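Local coordinates for protein epidermin leader peptide processing serine protease EpiP (Staphylococcus aureus subsp. aureus, PDB 3QFH) that probably cleaves the leader peptide from the lantibiotic precursor of epidermin, acting as a subtilisin-like serine endopeptidase, at residues 100-105 and 190-195; 137-142 and 368-373; 214-219 and 258-263; 235-240 and 304-309; 398-403 and 439-444. One frame throughout, in Å; residues are numbered along the deposited sequence.

Interaction 1. Residues 100-105 and 190-195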
# COMPACT_ATOMS: atom_id res chain seq x y z
N SER A 100 -18.45 -16.83 8.42
CA SER A 100 -18.60 -18.01 7.55
C SER A 100 -18.77 -17.68 6.05
O SER A 100 -18.66 -18.57 5.19
CB SER A 100 -19.75 -18.91 8.01
OG SER A 100 -21.00 -18.27 7.89
N ARG A 101 -19.07 -16.42 5.73
CA ARG A 101 -19.16 -16.01 4.33
C ARG A 101 -17.80 -15.52 3.81
O ARG A 101 -17.62 -15.36 2.61
CB ARG A 101 -20.19 -14.89 4.17
CG ARG A 101 -21.60 -15.29 4.56
CD ARG A 101 -22.51 -14.10 4.43
NE ARG A 101 -23.82 -14.36 4.99
CZ ARG A 101 -24.84 -13.51 4.92
NH1 ARG A 101 -24.72 -12.34 4.30
NH2 ARG A 101 -26.00 -13.83 5.47
N GLN A 102 -16.86 -15.25 4.72
CA GLN A 102 -15.53 -14.76 4.33
C GLN A 102 -14.67 -15.94 3.89
O GLN A 102 -13.80 -16.38 4.62
CB GLN A 102 -14.85 -14.05 5.50
CG GLN A 102 -15.62 -12.87 6.06
CD GLN A 102 -14.86 -12.21 7.16
OE1 GLN A 102 -15.26 -12.29 8.31
NE2 GLN A 102 -13.72 -11.57 6.82
N TRP A 103 -14.92 -16.46 2.70
CA TRP A 103 -14.16 -17.61 2.23
C TRP A 103 -12.65 -17.36 2.24
O TRP A 103 -11.88 -18.27 2.52
CB TRP A 103 -14.58 -18.04 0.83
CG TRP A 103 -14.45 -16.98 -0.22
CD1 TRP A 103 -15.44 -16.16 -0.69
CD2 TRP A 103 -13.27 -16.65 -0.97
NE1 TRP A 103 -14.94 -15.32 -1.65
CE2 TRP A 103 -13.61 -15.60 -1.84
CE3 TRP A 103 -11.96 -17.13 -0.98
CZ2 TRP A 103 -12.69 -15.03 -2.72
CZ3 TRP A 103 -11.04 -16.57 -1.85
CH2 TRP A 103 -11.41 -15.52 -2.71
N ASP A 104 -12.26 -16.14 1.91
CA ASP A 104 -10.87 -15.76 1.84
C ASP A 104 -10.17 -15.79 3.21
O ASP A 104 -9.02 -16.20 3.31
CB ASP A 104 -10.77 -14.35 1.22
CG ASP A 104 -11.56 -13.30 2.00
OD1 ASP A 104 -12.77 -13.54 2.30
OD2 ASP A 104 -10.99 -12.23 2.30
N MET A 105 -10.90 -15.39 4.25
CA MET A 105 -10.39 -15.34 5.61
C MET A 105 -10.38 -16.76 6.17
O MET A 105 -9.45 -17.16 6.89
CB MET A 105 -11.27 -14.37 6.44
CG MET A 105 -10.57 -13.72 7.62
SD MET A 105 -9.09 -12.77 7.12
CE MET A 105 -9.74 -11.32 6.31
N LYS A 190 -18.94 -8.07 13.03
CA LYS A 190 -19.65 -9.06 12.23
C LYS A 190 -18.62 -9.68 11.29
O LYS A 190 -18.58 -10.89 11.12
CB LYS A 190 -20.83 -8.44 11.48
CG LYS A 190 -21.90 -7.90 12.45
CD LYS A 190 -22.98 -7.06 11.79
CE LYS A 190 -24.02 -7.90 11.06
NZ LYS A 190 -23.48 -8.56 9.87
N LEU A 191 -17.78 -8.83 10.71
CA LEU A 191 -16.68 -9.27 9.87
C LEU A 191 -15.40 -9.36 10.74
O LEU A 191 -15.23 -8.57 11.68
CB LEU A 191 -16.43 -8.25 8.77
CG LEU A 191 -15.66 -8.74 7.56
CD1 LEU A 191 -16.68 -9.42 6.64
CD2 LEU A 191 -14.96 -7.59 6.83
N ILE A 192 -14.52 -10.31 10.43
CA ILE A 192 -13.25 -10.46 11.16
C ILE A 192 -12.04 -10.31 10.21
O ILE A 192 -11.96 -10.97 9.19
CB ILE A 192 -13.12 -11.85 11.81
CG1 ILE A 192 -14.40 -12.22 12.58
CG2 ILE A 192 -11.89 -11.90 12.68
CD1 ILE A 192 -14.74 -11.30 13.68
N GLY A 193 -11.11 -9.44 10.56
CA GLY A 193 -9.88 -9.27 9.78
C GLY A 193 -8.81 -10.27 10.19
O GLY A 193 -9.06 -11.15 11.03
N VAL A 194 -7.62 -10.13 9.63
CA VAL A 194 -6.54 -11.07 9.93
C VAL A 194 -6.01 -10.86 11.33
O VAL A 194 -5.71 -11.82 12.02
CB VAL A 194 -5.37 -10.96 8.88
CG1 VAL A 194 -4.17 -11.88 9.26
CG2 VAL A 194 -5.89 -11.29 7.51
N ALA A 195 -5.96 -9.60 11.77
CA ALA A 195 -5.41 -9.23 13.07
C ALA A 195 -6.45 -8.44 13.86
O ALA A 195 -6.30 -7.23 14.03
CB ALA A 195 -4.10 -8.38 12.85
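Gln102 and Met105 reach from the start of helix 103-108 onto the irregular loop 190-195 between helix 177-186 and strand 200-204. The CA atoms lie 7.9 Å apart for Gln102 and Leu191, and 7.2 Å for Met105 and Val194, a spacing too wide for backbone pairing, so side chains bridge the gap. Gln102, at the N-cap and the centre of an inverse gamma turn, aims its side chain toward the loop. Its primary amide pairs with both the N-H and the C=O of Ile192, mimicking a neighbouring strand, and so fastens the segment entering helix 103-108 to this loop of the subtilisin-like fold. Ile192 N donates to Gln102 OE1 at 3.0 Å, almost straight at 174°, and Gln102 NE2 returns a bond to Ile192 O, also 3.0 Å, lying close to the Gln102 amide plane. Glutamine suits the place because one flat group can both donate and accept, and the two bonds together fix the rotation of that amide. The side chain is extended beyond CG (chi2 -178°), which carries the amide across the gap. Leu191 lies against the same amide, with its CD1 3.4 Å from Gln102 CD. Further on, Met105 bends at chi2 and chi3; its flexible thioether brings SD to within 3.5 Å of Val194 CG2. This buried contact is walled by strand 367-370, where Leu191 touches Leu368 and Thr370, and by helix 382-400, whose Lys388 packs on Met105 and Val194 and forms a salt bridge with Asp104. Gln184 of helix 177-186 also meets Met105.

Interaction 2. Residues 137-142 and 368-373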
# COMPACT_ATOMS: atom_id res chain seq x y z
N HIS A 137 -17.09 2.95 11.80
CA HIS A 137 -17.68 1.69 11.37
C HIS A 137 -17.66 0.78 12.59
O HIS A 137 -16.64 0.70 13.25
CB HIS A 137 -16.85 1.06 10.26
CG HIS A 137 -17.53 -0.07 9.57
ND1 HIS A 137 -17.79 -1.27 10.20
CD2 HIS A 137 -17.98 -0.20 8.31
CE1 HIS A 137 -18.40 -2.08 9.35
NE2 HIS A 137 -18.53 -1.45 8.19
N ASP A 138 -18.78 0.11 12.87
CA ASP A 138 -18.90 -0.78 14.05
C ASP A 138 -17.79 -1.86 14.15
O ASP A 138 -17.36 -2.19 15.24
CB ASP A 138 -20.26 -1.47 14.08
CG ASP A 138 -21.41 -0.52 14.43
OD1 ASP A 138 -21.17 0.63 14.85
OD2 ASP A 138 -22.58 -0.95 14.30
N ASP A 139 -17.35 -2.40 13.03
CA ASP A 139 -16.28 -3.40 13.03
C ASP A 139 -14.86 -2.82 13.12
O ASP A 139 -13.91 -3.56 13.35
CB ASP A 139 -16.37 -4.29 11.79
CG ASP A 139 -17.64 -5.09 11.75
OD1 ASP A 139 -18.45 -5.03 12.71
OD2 ASP A 139 -17.83 -5.82 10.76
N LEU A 140 -14.72 -1.51 12.96
CA LEU A 140 -13.38 -0.91 12.97
C LEU A 140 -13.11 0.06 14.10
O LEU A 140 -11.96 0.36 14.35
CB LEU A 140 -13.16 -0.11 11.68
CG LEU A 140 -13.35 -0.82 10.35
CD1 LEU A 140 -13.23 0.20 9.22
CD2 LEU A 140 -12.31 -1.93 10.21
N LYS A 141 -14.15 0.56 14.75
CA LYS A 141 -13.95 1.63 15.73
C LYS A 141 -13.05 1.26 16.90
O LYS A 141 -12.30 2.11 17.38
CB LYS A 141 -15.29 2.20 16.22
CG LYS A 141 -16.19 1.21 16.97
CD LYS A 141 -17.59 1.80 17.24
CE LYS A 141 -18.50 0.79 17.95
NZ LYS A 141 -19.85 1.38 18.27
N ASN A 142 -13.10 0.02 17.38
CA ASN A 142 -12.26 -0.32 18.52
C ASN A 142 -10.77 -0.39 18.17
O ASN A 142 -9.92 -0.12 19.02
CB ASN A 142 -12.71 -1.62 19.18
CG ASN A 142 -12.07 -1.82 20.55
OD1 ASN A 142 -11.45 -2.85 20.82
ND2 ASN A 142 -12.14 -0.79 21.38
N LEU A 368 -15.59 -10.20 0.74
CA LEU A 368 -16.52 -9.48 1.55
C LEU A 368 -15.71 -8.61 2.50
O LEU A 368 -14.84 -9.12 3.22
CB LEU A 368 -17.42 -10.47 2.31
CG LEU A 368 -18.43 -9.89 3.30
CD1 LEU A 368 -19.42 -8.91 2.63
CD2 LEU A 368 -19.17 -11.01 3.98
N THR A 369 -15.93 -7.30 2.49
CA THR A 369 -15.20 -6.45 3.42
C THR A 369 -16.07 -5.31 3.90
O THR A 369 -17.21 -5.16 3.44
CB THR A 369 -13.87 -5.92 2.77
OG1 THR A 369 -13.01 -5.35 3.78
CG2 THR A 369 -14.14 -4.91 1.65
N THR A 370 -15.54 -4.55 4.85
CA THR A 370 -16.21 -3.39 5.39
C THR A 370 -16.29 -2.26 4.37
O THR A 370 -15.30 -1.95 3.69
CB THR A 370 -15.43 -2.86 6.61
OG1 THR A 370 -14.05 -2.68 6.25
CG2 THR A 370 -15.53 -3.82 7.76
N ALA A 371 -17.47 -1.64 4.30
CA ALA A 371 -17.73 -0.54 3.39
C ALA A 371 -17.85 0.80 4.10
O ALA A 371 -18.12 0.90 5.32
CB ALA A 371 -18.99 -0.85 2.54
N ASN A 372 -17.69 1.85 3.32
CA ASN A 372 -17.72 3.21 3.81
C ASN A 372 -19.14 3.76 4.12
O ASN A 372 -19.31 4.96 4.33
CB ASN A 372 -16.96 4.08 2.80
CG ASN A 372 -16.62 5.41 3.32
OD1 ASN A 372 -16.33 5.57 4.53
ND2 ASN A 372 -16.63 6.42 2.44
N ASN A 373 -20.14 2.87 4.12
CA ASN A 373 -21.49 3.19 4.49
C ASN A 373 -21.84 2.56 5.84
O ASN A 373 -23.00 2.55 6.25
CB ASN A 373 -22.49 2.75 3.40
CG ASN A 373 -22.47 1.25 3.18
OD1 ASN A 373 -21.79 0.53 3.91
ND2 ASN A 373 -23.23 0.78 2.19
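Thr370 lays its methyl over one face of the His137 imidazole, a CH-pi contact in which CG2 stands 4.0 Å from the ring centroid and nearer the rim than the middle. The threonine hydroxyl sits between the backbone N and the carbonyl carbon (chi1 51°), which turns CG2 to the ring. At the ring's edge, near its plane, Ala371 O comes within 3.2 Å of His137 CD2. Asp139 and Leu140 add looser contacts to Thr370, the nearest atoms being Asp139 CB and Thr370 CG2 at 4.1 Å.

A second shell holds the ring. Asp139 N donates to His137 ND1 at 3.1 Å, only 1° out of the ring plane, and the second ring nitrogen, NE2, is hydrogen-bonded to Arg375 O. Thr370 OG1 is bonded to Thr179 O, while the Asp139 carboxylate accepts from Tyr376 OH and from the backbone of Lys190 and Leu191. His137 O receives both Leu140 N and Lys141 N, which turns the chain there.

Histidine fits here because it offers an acceptor and a donor in one flat ring: ND1 takes a backbone N-H, so the proton probably resides on NE2, facing the carbonyl of Arg375, consistent with a neutral imidazole.

Interaction 3. Residues 214-219 and 258-263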
# COMPACT_ATOMS: atom_id res chain seq x y z
N LEU A 214 4.55 11.99 -3.82
CA LEU A 214 5.19 12.68 -2.73
C LEU A 214 4.38 12.60 -1.44
O LEU A 214 4.96 12.58 -0.37
CB LEU A 214 5.47 14.13 -3.08
CG LEU A 214 6.55 14.34 -4.15
CD1 LEU A 214 6.68 15.84 -4.46
CD2 LEU A 214 7.87 13.77 -3.73
N TRP A 215 3.05 12.56 -1.53
CA TRP A 215 2.22 12.47 -0.32
C TRP A 215 2.38 11.08 0.27
O TRP A 215 2.49 10.91 1.49
CB TRP A 215 0.72 12.75 -0.57
CG TRP A 215 0.37 14.01 -1.32
CD1 TRP A 215 1.15 15.09 -1.54
CD2 TRP A 215 -0.93 14.34 -1.84
NE1 TRP A 215 0.46 16.06 -2.23
CE2 TRP A 215 -0.83 15.63 -2.42
CE3 TRP A 215 -2.15 13.67 -1.89
CZ2 TRP A 215 -1.90 16.26 -3.05
CZ3 TRP A 215 -3.23 14.29 -2.53
CH2 TRP A 215 -3.10 15.58 -3.09
N VAL A 216 2.41 10.09 -0.62
CA VAL A 216 2.60 8.71 -0.22
C VAL A 216 3.94 8.54 0.51
O VAL A 216 4.00 7.88 1.54
CB VAL A 216 2.57 7.75 -1.41
CG1 VAL A 216 2.87 6.30 -0.95
CG2 VAL A 216 1.18 7.81 -2.13
N SER A 217 4.99 9.16 -0.04
CA SER A 217 6.31 9.10 0.54
C SER A 217 6.32 9.72 1.92
O SER A 217 6.88 9.16 2.84
CB SER A 217 7.34 9.77 -0.37
OG SER A 217 7.40 9.09 -1.61
N LYS A 218 5.66 10.86 2.07
CA LYS A 218 5.62 11.51 3.38
C LYS A 218 4.81 10.65 4.37
O LYS A 218 5.14 10.59 5.54
CB LYS A 218 5.06 12.91 3.27
CG LYS A 218 5.24 13.73 4.53
CD LYS A 218 4.73 15.14 4.34
CE LYS A 218 5.00 16.00 5.56
NZ LYS A 218 4.53 17.38 5.32
N ALA A 219 3.77 9.98 3.88
CA ALA A 219 2.96 9.09 4.71
C ALA A 219 3.79 7.90 5.22
O ALA A 219 3.64 7.48 6.37
CB ALA A 219 1.68 8.62 3.96
N ASP A 258 12.87 8.46 -6.50
CA ASP A 258 13.82 8.58 -5.41
C ASP A 258 13.13 8.81 -4.08
O ASP A 258 13.53 8.23 -3.09
CB ASP A 258 14.78 9.74 -5.66
CG ASP A 258 15.76 9.47 -6.80
OD1 ASP A 258 15.87 8.30 -7.23
OD2 ASP A 258 16.42 10.43 -7.26
N ALA A 259 12.13 9.68 -4.07
CA ALA A 259 11.42 9.99 -2.83
C ALA A 259 10.79 8.73 -2.25
O ALA A 259 10.93 8.45 -1.06
CB ALA A 259 10.35 11.05 -3.07
N LEU A 260 10.11 7.99 -3.13
CA LEU A 260 9.44 6.75 -2.74
C LEU A 260 10.41 5.65 -2.26
O LEU A 260 10.18 5.03 -1.22
CB LEU A 260 8.55 6.24 -3.88
CG LEU A 260 7.61 5.09 -3.54
CD1 LEU A 260 6.79 5.40 -2.25
CD2 LEU A 260 6.69 4.80 -4.71
N GLN A 261 11.48 5.40 -3.01
CA GLN A 261 12.46 4.39 -2.60
C GLN A 261 13.16 4.84 -1.32
O GLN A 261 13.42 4.03 -0.45
CB GLN A 261 13.52 4.12 -3.68
CG GLN A 261 14.55 3.07 -3.28
CD GLN A 261 13.94 1.70 -3.08
OE1 GLN A 261 13.77 0.95 -4.04
NE2 GLN A 261 13.58 1.38 -1.84
N LYS A 262 13.44 6.14 -1.20
CA LYS A 262 14.09 6.64 0.03
C LYS A 262 13.15 6.55 1.23
O LYS A 262 13.59 6.27 2.33
CB LYS A 262 14.64 8.07 -0.15
CG LYS A 262 15.86 8.12 -1.07
CD LYS A 262 16.23 9.55 -1.50
CE LYS A 262 16.72 10.42 -0.35
NZ LYS A 262 17.13 11.80 -0.81
N ALA A 263 11.86 6.77 1.02
CA ALA A 263 10.88 6.64 2.11
C ALA A 263 10.88 5.20 2.64
O ALA A 263 10.95 4.96 3.84
CB ALA A 263 9.48 7.02 1.61
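Ser217 stands where two nearly parallel helices of the subtilisin-like alpha/beta fold meet, helix 213-225 and helix 254-269, whose local axes approach to 8.7 Å at an angle of 14°. Ser217 CA lies only 5.1 Å from Leu260 CA, a closeness that small residues on the shared surface permit. From CB, which points toward the partner helix, the serine meets Ala263 CB at 4.0 Å and, slightly nearer, Ala259 O. Beyond CB, the hydroxyl is anti to the carbonyl carbon (chi1 -62°) and turns back to Leu213 O, one turn earlier in its own helix, to which it is hydrogen-bonded. That bond satisfies the polar tip within a buried interface. OG also sits over the Ala259-Leu260 backbone, touching Leu260 CA at 3.3 Å and lying near Ala259 CB. It is equally close to Leu260 N, but the angle is poor and the two atoms make no hydrogen bond.

Ala259 and Ala263, each with a single methyl, let the backbones come close. On one flank Leu214 swings its tip in, and on the other Val216 CG1 meets Leu260 CD1 at 4.2 Å. Val53 of strand 53-59, in the separate mixed sheet, touches both Leu214 and Ala259, and Ile48 touches Ser217, so that sheet covers one side of the pair. The Leu214 contact is made by a single branch, CD2, which lies 3.7 Å from Ala259 CB.

Interaction 4. Residues 235-240 and 304-309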
# COMPACT_ATOMS: atom_id res chain seq x y z
N VAL A 235 -1.66 1.25 -2.89
CA VAL A 235 -1.54 2.06 -4.11
C VAL A 235 -0.31 1.73 -4.94
O VAL A 235 0.80 1.57 -4.42
CB VAL A 235 -1.50 3.60 -3.83
CG1 VAL A 235 -0.24 3.99 -3.06
CG2 VAL A 235 -1.56 4.39 -5.14
N GLY A 236 -0.53 1.62 -6.24
CA GLY A 236 0.52 1.36 -7.17
C GLY A 236 0.53 2.48 -8.18
O GLY A 236 -0.36 3.33 -8.20
N SER A 237 1.55 2.49 -9.02
CA SER A 237 1.64 3.47 -10.07
C SER A 237 2.74 3.04 -11.00
O SER A 237 3.72 2.41 -10.58
CB SER A 237 1.97 4.86 -9.53
OG SER A 237 3.32 4.89 -9.10
N TYR A 238 2.58 3.35 -12.27
CA TYR A 238 3.59 3.05 -13.23
C TYR A 238 4.34 4.34 -13.40
O TYR A 238 3.75 5.37 -13.77
CB TYR A 238 2.99 2.53 -14.52
CG TYR A 238 2.30 1.22 -14.31
CD1 TYR A 238 3.01 0.03 -14.32
CD2 TYR A 238 0.93 1.16 -14.06
CE1 TYR A 238 2.40 -1.18 -14.11
CE2 TYR A 238 0.30 -0.06 -13.86
CZ TYR A 238 1.05 -1.23 -13.89
OH TYR A 238 0.45 -2.45 -13.68
N ILE A 239 5.63 4.30 -13.10
CA ILE A 239 6.46 5.48 -13.12
C ILE A 239 7.50 5.38 -14.22
O ILE A 239 8.01 4.30 -14.52
CB ILE A 239 7.12 5.64 -11.72
CG1 ILE A 239 7.69 7.04 -11.54
CG2 ILE A 239 8.16 4.54 -11.47
CD1 ILE A 239 8.15 7.30 -10.13
N ILE A 240 7.78 6.52 -14.85
CA ILE A 240 8.79 6.61 -15.89
C ILE A 240 10.08 7.14 -15.28
O ILE A 240 10.07 8.14 -14.56
CB ILE A 240 8.35 7.57 -17.04
CG1 ILE A 240 7.03 7.10 -17.67
CG2 ILE A 240 9.43 7.66 -18.10
CD1 ILE A 240 6.44 8.06 -18.68
N LYS A 304 8.31 1.46 -14.54
CA LYS A 304 8.33 0.52 -13.42
C LYS A 304 7.05 0.56 -12.60
O LYS A 304 6.44 1.62 -12.45
CB LYS A 304 9.52 0.78 -12.50
CG LYS A 304 10.87 0.55 -13.13
CD LYS A 304 11.97 0.35 -12.08
CE LYS A 304 11.80 -0.99 -11.35
NZ LYS A 304 12.82 -1.21 -10.29
N ASP A 305 6.66 -0.60 -12.08
CA ASP A 305 5.49 -0.72 -11.22
C ASP A 305 6.01 -0.44 -9.81
O ASP A 305 6.77 -1.23 -9.28
CB ASP A 305 4.91 -2.13 -11.35
CG ASP A 305 3.63 -2.34 -10.55
OD1 ASP A 305 3.07 -1.37 -10.03
OD2 ASP A 305 3.18 -3.51 -10.46
N VAL A 306 5.62 0.69 -9.21
CA VAL A 306 6.13 1.07 -7.89
C VAL A 306 5.02 1.37 -6.88
O VAL A 306 3.94 1.82 -7.24
CB VAL A 306 7.09 2.28 -7.98
CG1 VAL A 306 8.12 2.05 -9.08
CG2 VAL A 306 6.35 3.56 -8.22
N PRO A 307 5.28 1.11 -5.59
CA PRO A 307 6.51 0.59 -5.02
C PRO A 307 6.68 -0.94 -5.07
O PRO A 307 7.66 -1.45 -4.53
CB PRO A 307 6.42 1.06 -3.57
CG PRO A 307 4.96 1.02 -3.27
CD PRO A 307 4.26 1.39 -4.55
N ALA A 308 5.77 -1.65 -5.73
CA ALA A 308 5.83 -3.12 -5.75
C ALA A 308 7.15 -3.70 -6.22
O ALA A 308 7.56 -4.75 -5.73
CB ALA A 308 4.67 -3.70 -6.60
N SER A 309 7.81 -3.06 -7.18
CA SER A 309 9.07 -3.58 -7.72
C SER A 309 10.29 -2.94 -7.08
O SER A 309 11.39 -3.18 -7.52
CB SER A 309 9.13 -3.34 -9.24
OG SER A 309 9.13 -1.94 -9.51
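Ser237 O accepts Val306 N at 2.9 Å in a nearly straight bond (179°). It belongs to a two-stranded antiparallel ribbon formed by strands 237-241 and 302-306. Further along, Ile239 and Lys304 form a hydrogen-bonded pair: Ile239 N to Lys304 O and Lys304 N to Ile239 O are each 2.9 Å. Tyr238 and Asp305 make the non-hydrogen-bonded pair between, and Tyr238 CA approaches Lys304 O at 3.3 Å in a CA-H...O contact. A cis peptide bond precedes Pro307 and redirects the chain there, with Pro307 CD 3.5 Å from Val235 O.

Tyr238 and Asp305 share one face of the ribbon. The carboxylate leans over the phenol ring, with planes 27° apart and Tyr238 CE1 3.8 Å from Asp305 CB. Their polar ends go to other partners: Tyr238 OH to Asp281 and Asn330, Asp305 OD2 to Tyr335 and Asn330. A tyrosine and an aspartate thus give this face ring-to-methylene packing as well as hydrogen-bonding ends.

On the opposite face Ile239 and Val306, beta-branched and suited to strands, make an apolar patch beside Ser237 and Lys304. They lie against Tyr257 and Leu260 of helix 254-269. Their side chains cross at about a right angle, with Ile239 CG2 pressed tightly to Val306 CG1 at 3.5 Å.

Interaction 5. Residues 398-403 and 439-444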
# COMPACT_ATOMS: atom_id res chain seq x y z
N ASP A 398 4.29 -9.99 17.05
CA ASP A 398 3.80 -10.08 18.44
C ASP A 398 3.94 -11.52 19.01
O ASP A 398 4.33 -11.71 20.16
CB ASP A 398 2.36 -9.59 18.53
CG ASP A 398 2.22 -8.10 18.19
OD1 ASP A 398 3.27 -7.41 18.12
OD2 ASP A 398 1.08 -7.62 17.98
N LYS A 399 3.66 -12.52 18.18
CA LYS A 399 3.72 -13.91 18.62
C LYS A 399 5.12 -14.37 19.01
O LYS A 399 5.28 -15.04 20.01
CB LYS A 399 3.18 -14.84 17.52
CG LYS A 399 3.06 -16.31 17.90
CD LYS A 399 1.87 -16.60 18.83
CE LYS A 399 1.75 -18.08 19.10
NZ LYS A 399 0.46 -18.46 19.76
N TYR A 400 6.13 -13.98 18.24
CA TYR A 400 7.51 -14.43 18.48
C TYR A 400 8.42 -13.33 19.03
O TYR A 400 9.62 -13.55 19.19
CB TYR A 400 8.08 -15.04 17.17
CG TYR A 400 7.20 -16.14 16.65
CD1 TYR A 400 6.27 -15.88 15.65
CD2 TYR A 400 7.22 -17.41 17.19
CE1 TYR A 400 5.43 -16.87 15.16
CE2 TYR A 400 6.37 -18.42 16.71
CZ TYR A 400 5.48 -18.13 15.69
OH TYR A 400 4.63 -19.09 15.19
N HIS A 401 7.82 -12.17 19.32
CA HIS A 401 8.52 -11.03 19.91
C HIS A 401 9.69 -10.57 19.06
O HIS A 401 10.82 -10.47 19.55
CB HIS A 401 9.00 -11.39 21.32
CG HIS A 401 7.95 -12.05 22.16
ND1 HIS A 401 6.78 -11.42 22.51
CD2 HIS A 401 7.90 -13.29 22.70
CE1 HIS A 401 6.04 -12.24 23.24
NE2 HIS A 401 6.70 -13.38 23.37
N LEU A 402 9.41 -10.25 17.79
CA LEU A 402 10.45 -9.86 16.84
C LEU A 402 10.51 -8.36 16.61
O LEU A 402 10.98 -7.90 15.56
CB LEU A 402 10.20 -10.57 15.51
CG LEU A 402 9.97 -12.07 15.63
CD1 LEU A 402 9.65 -12.70 14.28
CD2 LEU A 402 11.20 -12.74 16.26
N GLU A 403 10.03 -7.58 17.57
CA GLU A 403 10.01 -6.13 17.43
C GLU A 403 11.40 -5.54 17.11
O GLU A 403 11.50 -4.65 16.26
CB GLU A 403 9.33 -5.50 18.64
CG GLU A 403 7.79 -5.77 18.60
CD GLU A 403 7.15 -6.15 19.95
OE1 GLU A 403 7.82 -6.04 21.01
OE2 GLU A 403 5.95 -6.58 19.92
N LEU A 439 1.33 -19.01 12.95
CA LEU A 439 1.14 -18.93 14.39
C LEU A 439 1.47 -20.23 15.14
O LEU A 439 1.48 -20.25 16.35
CB LEU A 439 -0.30 -18.51 14.72
CG LEU A 439 -0.70 -17.14 14.17
CD1 LEU A 439 -2.16 -16.83 14.47
CD2 LEU A 439 0.19 -16.07 14.73
N ASN A 440 1.76 -21.31 14.42
CA ASN A 440 2.02 -22.56 15.11
C ASN A 440 3.40 -23.17 14.87
O ASN A 440 3.56 -24.39 14.93
CB ASN A 440 0.91 -23.55 14.73
CG ASN A 440 -0.41 -23.19 15.39
OD1 ASN A 440 -0.55 -23.32 16.59
ND2 ASN A 440 -1.38 -22.73 14.59
N VAL A 441 4.40 -22.32 14.63
CA VAL A 441 5.77 -22.81 14.38
C VAL A 441 6.33 -23.53 15.60
O VAL A 441 7.09 -24.48 15.46
CB VAL A 441 6.72 -21.67 13.97
CG1 VAL A 441 8.14 -22.20 13.75
CG2 VAL A 441 6.20 -20.99 12.69
N ALA A 442 5.94 -23.11 16.80
CA ALA A 442 6.41 -23.78 18.02
C ALA A 442 5.68 -25.11 18.22
O ALA A 442 6.14 -25.95 18.98
CB ALA A 442 6.23 -22.88 19.24
N ASN A 443 4.55 -25.30 17.54
CA ASN A 443 3.73 -26.51 17.69
C ASN A 443 3.82 -27.41 16.46
O ASN A 443 2.83 -27.68 15.80
CB ASN A 443 2.27 -26.10 17.94
CG ASN A 443 2.12 -25.24 19.18
OD1 ASN A 443 2.54 -25.63 20.27
ND2 ASN A 443 1.50 -24.07 19.03
N GLN A 444 5.02 -27.85 16.15
CA GLN A 444 5.24 -28.71 14.99
C GLN A 444 4.67 -30.07 15.29
O GLN A 444 4.88 -30.59 16.37
CB GLN A 444 6.73 -28.87 14.75
CG GLN A 444 7.46 -27.59 14.45
CD GLN A 444 7.20 -27.09 13.07
OE1 GLN A 444 7.17 -27.85 12.11
NE2 GLN A 444 7.03 -25.79 12.94
O HOH W 1 0.13 -21.51 19.43
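Lys399 and Tyr400, on the last part of helix 382-400, pack against a type I beta turn running from Asn440 to Asn443 just after helix 435-439. The first residue to touch the partner segment is Lys399. Its chain bends at chi2 (75°), laying CE 3.5 Å from Leu439 O, while higher up its CB meets Leu439 CD2. A long aliphatic stem with a charged end suits this partly exposed site: CB and CE touch Leu439 and NZ reaches Asp117 O, with a water 3.1 Å from NZ that also makes a weak bond to Asn440 OD1. A bound sodium ion lies about 4 Å from the lysine side chain.

Tyr400 follows, with Lys399 CG over one face of its ring, near the rim. The hydroxyl does the reaching: Tyr400 OH accepts a hydrogen bond from Val441 N at 3.3 Å (155°) and is bonded to Ala438 O as well. A phenol has the length to span the gap and can accept and donate at once, so one oxygen links the backbone at Ala438 and Val441. Val441 crosses the tyrosine at about a right angle, and Leu412 of helix 406-416 touches both. His401 then leaves the helical conformation with positive phi.

The partner turn is braced by its own side chains. Asn443 ND2 bonds in the carbonyl plane to a lone pair of Asn440 OD1, and Gln444 NE2 reaches Val441 O at 2.8 Å.

The contacts form two clusters and an outlier. Interactions 1 and 2, centres 12 Å apart, touch directly through the loop at 190-191 and strand 367-370. Interactions 3 and 4, also 12 Å apart, share helix 254-269. The two clusters lie on opposite sides of the chain's centre. Interactions 2, 3 and 4 fall wholly within the subtilase range, 3 and 4 nested in the loop closed by 2. Helices 213-225 and 254-269 are connections of the seven-stranded parallel sheet, and because the segments of each cluster alternate along the chain, they tie its loops and helices into one compact domain. Interaction 5 is 22 Å from interaction 1 between centres; helix 382-400 packs beside interaction 1 and runs on into interaction 5.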